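Side-chain contacts in putative alpha/beta hydrolase fold protein (Candidatus Nitrososphaera gargensis, PDB 5A62), which probably hydrolyses carboxylic esters, as an alpha/beta-hydrolase-fold enzyme of an ammonia-oxidizing thaumarchaeon: residues A118-N123 / G264-V269; I43-K48 / E257-L262; K229-K232 / E237-L240. All coordinates share one frame; numbering follows the deposited sequence.

How the contacts relate
Helix 256-272 serves both contact 1 and contact 2: its later part lies against strand 116-122 of the central sheet, its earlier part against helix 40-48. The centres of these two contacts are about 11 Å apart and their residues touch directly, Leu266 CD1 reaching Leu46 CD2 at 3.7 Å and Ile120 CD1 reaching Leu262 CD1 at 3.8 Å. Contact 3 packs another helix at strand 239-243, one of the sheet's two edge strands within this chain, its centre about 13 Å from that of contact 1; in the conformer described, Met121 CE and Met238 SD come to 4.0 Å. Ile120 of contact 1 approaches, without touching, a probable nucleophile elbow around Ser99.

Contact 1 (A118-N123 / G264-V269); sequences AIIMIN and GFLAIV
Ile120 divides its two branches over Phe265 and Leu266 of helix 256-272. Its chi1 of -56° sets CG1 beside the backbone N and leaves CG2 anti to it, and the short branch meets the Phe265 ring at its edge, CG2 to CD2 at 4.1 Å. The long branch is extended through CG1, which carries CD1 on to the foot of Phe265, 4.1 Å from its CB. There CD1 also meets Leu266 CD2 at 3.9 Å, where the two side chains cross at about a right angle. Two residues earlier on the strand, Ala118 CB sits 3.6 Å from Val269 CG2, the closest approach here. This pairing of Ala118 with Val269 and Ile120 with Phe265 follows from the antiparallel run of strand and helix, whose local axes make an angle of 171° and pass 10.1 Å apart.

Phe265 also meets the ring of Phe214 on strand 212-218, and Val269 touches both Phe214 and, on the other side, Thr94 of strand 93-98, so the helix covers more than one strand. Ile119, pointing the other way, packs on helix 100-111; the sheet is thus covered by helices on both faces, as in the alpha/beta/alpha sandwich of this fold. No hydrogen bond crosses the contact. Helix and strand are therefore joined by burial of methyl groups and one ring edge, with nothing directional beyond shape.

Contact 2 (I43-K48 / E257-L262); sequences IQLLLK and EMYDIL
Tyr259 OH hydrogen-bonds to Glu42 OE2, while the root of the same side chain rests on Leu45, so both ends of Tyr259 engage helix 40-48. The contact with Leu45 is made by a single methyl. Leu45 CD2 is 3.8 Å from Tyr259 CD1 and 4.1 Å from Tyr259 CB, settling against the part of the ring nearest the backbone. It arrives obliquely. Leu45 reaches that far because its CG lies anti to the backbone N (chi1 167°), sending the branch out towards the facing helix, where the CA atoms of Leu45 and Tyr259 are still 9.0 Å apart.

Tyr41, from the start of helix 40-48, meets the Tyr259 ring edge-to-face. The ring is thus held at its base by Leu45 and at its hydroxyl by Glu42, with Tyr41 packed against it, which probably restricts its swing about chi1.

A turn further along helix 256-272, Leu262 turns towards the same neighbour. Its CD2 is a looser 4.5 Å from Leu46 CD2, a meeting of methyls alone. Leu46 also reaches Leu26 and Leu28 on strand 25-29 and Val53 on strand 52-56, so it lies where the two helices meet the sheet. Met263, which follows Leu262, touches both Leu45 and Leu46.

The two helices thus flank one another on the same face of the sheet. Leu46 and Leu262 make the meeting apolar, and Leu46 carries it on to the sheet, while the tyrosine hydroxyl adds a directional polar link to Glu42 that leucine packing alone would lack.

Contact 3 (K229-K232 / E237-L240); sequences KETK and EMEL
Lys232 overlaps Met238 twice: its CB meets the methionine methyl, and its amine meets the carbonyl oxygen end-on. NZ donates to Met238 O over a short 2.6 Å, and the bond is nearly straight on the acceptor, with a C=O...N angle of 166°. The chain gets there by leaving the helix with CG anti to the backbone N (chi1 173°) and then bending at chi2 (71°), a hook that also puts CE 3.6 Å from the same oxygen. NZ has two further partners: Pro236 O, and a water 3.1 Å away that also accepts from Leu240 N at 2.9 Å. Three acceptors thus surround the lysine nitrogen.

At the other end of the residue, the Met238 methyl packs against the helix, CE lying 3.6 Å from Lys232 CB and 4.0 Å from Thr231 CG2. This packing is less certain, since it belongs to one of two deposited conformers and is probably shared with a second position. Thr231 OG1 turns back to Leu227 O within its own helix.

These elements close the beta-alpha-beta unit of strand 212-218, helix 222-234 and strand 239-243, the last an edge strand of the sheet within this chain. Lys232 ties the helix to the backbone entering that strand; its positive charge is probably stabilised by two carbonyl dipoles and a water rather than by a carboxylate, Glu239 OE2 being 5.1 Å from NZ.

Contact 1 (A118-N123 / G264-V269)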
# COMPACT_ATOMS: atom_id res chain seq x y z
N ALA A 118 -28.53 1.40 -0.14
CA ALA A 118 -28.02 2.75 -0.07
C ALA A 118 -26.73 2.75 0.69
O ALA A 118 -26.49 1.90 1.55
CB ALA A 118 -28.98 3.67 0.61
N ILE A 119 -25.93 3.73 0.35
CA ILE A 119 -24.76 4.08 1.15
C ILE A 119 -24.83 5.55 1.50
O ILE A 119 -25.31 6.38 0.75
CB ILE A 119 -23.45 3.76 0.49
CG1 ILE A 119 -23.12 4.60 -0.71
CG2 ILE A 119 -23.38 2.30 0.19
CD1 ILE A 119 -21.74 4.32 -1.29
N ILE A 120 -24.28 5.85 2.70
CA ILE A 120 -24.21 7.20 3.27
C ILE A 120 -22.78 7.41 3.63
O ILE A 120 -22.32 6.82 4.62
CB ILE A 120 -25.15 7.42 4.44
CG1 ILE A 120 -26.58 7.10 4.00
CG2 ILE A 120 -25.02 8.89 4.90
CD1 ILE A 120 -27.58 7.11 5.13
N MET A 121 -22.08 8.24 2.91
CA MET A 121 -20.64 8.48 3.10
C MET A 121 -20.46 9.79 3.84
O MET A 121 -20.93 10.83 3.36
CB MET A 121 -19.94 8.59 1.77
CG MET A 121 -20.03 7.33 0.92
SD MET A 121 -19.26 7.48 -0.68
CE MET A 121 -20.41 8.58 -1.52
N ILE A 122 -19.84 9.78 5.00
CA ILE A 122 -19.62 10.95 5.83
C ILE A 122 -18.13 11.27 5.68
O ILE A 122 -17.27 10.49 6.08
CB ILE A 122 -19.97 10.72 7.26
CG1 ILE A 122 -21.41 10.21 7.41
CG2 ILE A 122 -19.67 12.00 8.06
CD1 ILE A 122 -21.82 9.85 8.81
N ASN A 123 -17.78 12.40 5.04
CA ASN A 123 -16.42 12.74 4.66
C ASN A 123 -15.71 11.55 4.07
O ASN A 123 -14.59 11.23 4.48
CB ASN A 123 -15.65 13.29 5.89
CG ASN A 123 -16.18 14.63 6.37
OD1 ASN A 123 -16.70 15.43 5.57
ND2 ASN A 123 -16.05 14.86 7.67
N GLY A 264 -33.25 12.01 7.76
CA GLY A 264 -33.88 12.31 6.52
C GLY A 264 -33.57 11.34 5.40
O GLY A 264 -34.42 10.83 4.67
N PHE A 265 -32.27 11.09 5.24
CA PHE A 265 -31.87 10.13 4.24
C PHE A 265 -32.43 8.74 4.53
O PHE A 265 -32.85 8.02 3.64
CB PHE A 265 -30.32 10.02 4.25
CG PHE A 265 -29.55 11.22 3.74
CD1 PHE A 265 -30.14 12.28 3.02
CD2 PHE A 265 -28.17 11.27 3.93
CE1 PHE A 265 -29.36 13.31 2.58
CE2 PHE A 265 -27.41 12.27 3.44
CZ PHE A 265 -27.99 13.28 2.76
N LEU A 266 -32.37 8.30 5.79
CA LEU A 266 -32.83 6.98 6.14
C LEU A 266 -34.35 6.87 5.92
O LEU A 266 -34.81 5.80 5.59
CB LEU A 266 -32.47 6.64 7.58
CG LEU A 266 -30.94 6.44 7.78
CD1 LEU A 266 -30.63 6.26 9.22
CD2 LEU A 266 -30.49 5.23 7.02
N ALA A 267 -35.06 7.98 6.07
CA ALA A 267 -36.49 7.95 5.77
C ALA A 267 -36.75 7.72 4.32
O ALA A 267 -37.68 6.97 3.99
CB ALA A 267 -37.13 9.26 6.18
N ILE A 268 -35.94 8.30 3.44
CA ILE A 268 -36.05 8.04 2.00
C ILE A 268 -35.77 6.61 1.71
O ILE A 268 -36.47 5.98 0.95
CB ILE A 268 -35.10 8.94 1.21
CG1 ILE A 268 -35.51 10.41 1.39
CG2 ILE A 268 -34.96 8.51 -0.25
CD1 ILE A 268 -34.46 11.39 0.93
N VAL A 269 -34.69 6.06 2.29
CA VAL A 269 -34.33 4.70 2.02
C VAL A 269 -35.43 3.76 2.50
O VAL A 269 -35.77 2.80 1.78
CB VAL A 269 -33.00 4.31 2.72
CG1 VAL A 269 -32.74 2.83 2.55
CG2 VAL A 269 -31.88 5.18 2.21

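Contact 2 (I43-K48 / E257-L262)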
# COMPACT_ATOMS: atom_id res chain seq x y z
N ILE A 43 -25.37 4.49 17.59
CA ILE A 43 -25.98 3.19 17.83
C ILE A 43 -27.27 3.40 18.63
O ILE A 43 -28.31 2.86 18.22
CB ILE A 43 -24.99 2.26 18.53
CG1 ILE A 43 -23.87 1.87 17.56
CG2 ILE A 43 -25.72 1.05 19.07
CD1 ILE A 43 -22.65 1.23 18.19
N GLN A 44 -27.20 4.20 19.67
CA GLN A 44 -28.40 4.47 20.49
C GLN A 44 -29.46 5.16 19.69
O GLN A 44 -30.62 4.75 19.76
CB GLN A 44 -28.04 5.28 21.75
CG GLN A 44 -27.19 4.46 22.72
CD GLN A 44 -27.67 3.01 22.93
OE1 GLN A 44 -26.89 2.05 22.83
NE2 GLN A 44 -28.97 2.84 23.19
N LEU A 45 -29.13 6.15 18.89
CA LEU A 45 -30.12 6.87 18.11
C LEU A 45 -30.79 5.95 17.10
O LEU A 45 -32.01 5.98 16.91
CB LEU A 45 -29.46 8.08 17.42
CG LEU A 45 -30.26 8.76 16.33
CD1 LEU A 45 -31.39 9.53 16.96
CD2 LEU A 45 -29.35 9.67 15.51
N LEU A 46 -30.02 5.08 16.46
CA LEU A 46 -30.54 4.29 15.39
C LEU A 46 -31.36 3.16 15.93
O LEU A 46 -32.34 2.77 15.32
CB LEU A 46 -29.36 3.80 14.49
CG LEU A 46 -28.74 4.97 13.71
CD1 LEU A 46 -27.50 4.44 12.98
CD2 LEU A 46 -29.66 5.62 12.71
N LEU A 47 -30.96 2.62 17.06
CA LEU A 47 -31.81 1.61 17.74
C LEU A 47 -33.13 2.19 18.15
O LEU A 47 -34.17 1.52 17.97
CB LEU A 47 -31.14 1.07 18.99
CG LEU A 47 -29.98 0.18 18.78
CD1 LEU A 47 -29.27 -0.07 20.11
CD2 LEU A 47 -30.39 -1.08 18.04
N LYS A 48 -33.13 3.41 18.68
CA LYS A 48 -34.41 4.06 19.09
C LYS A 48 -35.31 4.33 17.88
O LYS A 48 -36.56 4.37 17.96
CB LYS A 48 -34.14 5.36 19.84
CG LYS A 48 -33.44 5.14 21.14
CD LYS A 48 -33.51 6.32 22.09
CE LYS A 48 -32.76 5.95 23.37
NZ LYS A 48 -32.56 7.14 24.25
N GLU A 257 -27.13 18.95 13.26
CA GLU A 257 -27.57 18.97 11.90
C GLU A 257 -27.20 17.68 11.15
O GLU A 257 -27.90 17.23 10.28
CB GLU A 257 -27.00 20.16 11.12
CG GLU A 257 -27.66 20.35 9.79
CD GLU A 257 -27.10 21.48 8.95
OE1 GLU A 257 -26.02 22.00 9.30
OE2 GLU A 257 -27.76 21.74 7.90
N MET A 258 -26.10 17.04 11.54
CA MET A 258 -25.72 15.82 10.84
C MET A 258 -26.81 14.77 11.01
O MET A 258 -27.07 13.98 10.10
CB MET A 258 -24.41 15.27 11.35
CG MET A 258 -23.94 13.99 10.67
SD MET A 258 -22.19 13.67 10.92
CE MET A 258 -22.17 13.34 12.61
N TYR A 259 -27.42 14.76 12.19
CA TYR A 259 -28.43 13.71 12.46
C TYR A 259 -29.76 14.01 11.82
O TYR A 259 -30.46 13.10 11.44
CB TYR A 259 -28.53 13.35 13.96
CG TYR A 259 -27.15 13.02 14.47
CD1 TYR A 259 -26.56 11.84 14.11
CD2 TYR A 259 -26.39 13.95 15.18
CE1 TYR A 259 -25.27 11.55 14.50
CE2 TYR A 259 -25.11 13.67 15.58
CZ TYR A 259 -24.54 12.48 15.21
OH TYR A 259 -23.23 12.16 15.57
N ASP A 260 -30.10 15.28 11.76
CA ASP A 260 -31.28 15.71 11.04
C ASP A 260 -31.13 15.24 9.61
O ASP A 260 -32.02 14.63 9.07
CB ASP A 260 -31.39 17.23 11.11
CG ASP A 260 -31.69 17.74 12.53
OD1 ASP A 260 -32.13 16.98 13.42
OD2 ASP A 260 -31.41 18.93 12.72
N ILE A 261 -29.96 15.45 9.01
CA ILE A 261 -29.73 15.03 7.64
C ILE A 261 -29.75 13.50 7.49
O ILE A 261 -30.44 12.95 6.64
CB ILE A 261 -28.41 15.60 7.12
CG1 ILE A 261 -28.54 17.13 6.98
CG2 ILE A 261 -28.07 15.00 5.77
CD1 ILE A 261 -27.21 17.79 6.80
N LEU A 262 -29.02 12.83 8.37
CA LEU A 262 -28.97 11.38 8.34
C LEU A 262 -30.36 10.75 8.44
O LEU A 262 -30.67 9.83 7.66
CB LEU A 262 -28.08 10.91 9.49
CG LEU A 262 -27.95 9.38 9.62
CD1 LEU A 262 -27.19 8.86 8.43
CD2 LEU A 262 -27.28 8.95 10.93

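Contact 3 (K229-K232 / E237-L240)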
# COMPACT_ATOMS: atom_id res chain seq x y z
N LYS A 229 -17.38 16.71 -4.53
CA LYS A 229 -17.85 17.56 -5.62
C LYS A 229 -17.55 16.96 -6.97
O LYS A 229 -18.38 16.92 -7.90
CB LYS A 229 -17.30 18.96 -5.46
CG LYS A 229 -18.10 19.69 -4.40
CD LYS A 229 -17.72 21.16 -4.24
CE LYS A 229 -16.74 21.37 -3.10
NZ LYS A 229 -16.17 22.75 -3.02
N GLU A 230 -16.36 16.34 -7.10
CA GLU A 230 -16.02 15.65 -8.31
C GLU A 230 -16.94 14.44 -8.49
O GLU A 230 -17.41 14.13 -9.59
CB GLU A 230 -14.53 15.21 -8.31
CG GLU A 230 -13.54 16.37 -8.33
CD GLU A 230 -12.07 16.00 -8.05
OE1 GLU A 230 -11.74 14.80 -7.93
OE2 GLU A 230 -11.22 16.95 -7.95
N THR A 231 -17.24 13.75 -7.41
CA THR A 231 -18.11 12.60 -7.45
C THR A 231 -19.52 12.99 -7.88
O THR A 231 -20.09 12.27 -8.73
CB THR A 231 -18.16 11.91 -6.08
OG1 THR A 231 -16.82 11.47 -5.74
CG2 THR A 231 -19.03 10.67 -6.12
N LYS A 232 -20.00 14.11 -7.38
CA LYS A 232 -21.36 14.55 -7.74
C LYS A 232 -21.42 14.90 -9.20
O LYS A 232 -22.47 14.66 -9.84
CB LYS A 232 -21.79 15.68 -6.83
CG LYS A 232 -23.12 16.37 -7.17
CD LYS A 232 -24.27 15.51 -6.89
CE LYS A 232 -25.57 16.33 -7.16
NZ LYS A 232 -26.80 15.64 -6.88
N GLU A 237 -27.11 11.57 -9.74
CA GLU A 237 -28.22 11.11 -8.91
C GLU A 237 -27.86 11.03 -7.41
O GLU A 237 -28.73 10.80 -6.58
CB GLU A 237 -28.78 9.76 -9.45
CG GLU A 237 -29.34 10.01 -10.85
CD GLU A 237 -30.24 8.94 -11.44
OE1 GLU A 237 -29.71 7.98 -12.03
OE2 GLU A 237 -31.49 9.08 -11.35
N MET A 238 -26.59 11.22 -7.00
CA MET A 238 -26.17 11.25 -5.59
C MET A 238 -26.84 12.41 -4.88
O MET A 238 -27.03 13.48 -5.48
CB MET A 238 -24.61 11.33 -5.44
CG MET A 238 -24.04 11.48 -4.01
SD MET A 238 -22.22 11.42 -3.72
CE MET A 238 -21.87 12.97 -4.48
N GLU A 239 -27.12 12.25 -3.64
CA GLU A 239 -27.57 13.34 -2.81
C GLU A 239 -26.44 13.79 -1.89
O GLU A 239 -26.00 13.03 -1.05
CB GLU A 239 -28.78 12.90 -2.03
CG GLU A 239 -29.98 12.58 -2.92
CD GLU A 239 -30.55 13.83 -3.61
OE1 GLU A 239 -30.38 14.88 -3.00
OE2 GLU A 239 -31.07 13.77 -4.76
N LEU A 240 -25.99 15.04 -2.01
CA LEU A 240 -24.91 15.57 -1.24
C LEU A 240 -25.41 16.64 -0.34
O LEU A 240 -26.14 17.55 -0.79
CB LEU A 240 -23.91 16.17 -2.19
CG LEU A 240 -22.80 17.03 -1.62
CD1 LEU A 240 -21.88 16.29 -0.68
CD2 LEU A 240 -22.00 17.63 -2.76
O HOH W 1 -27.32 16.64 -3.98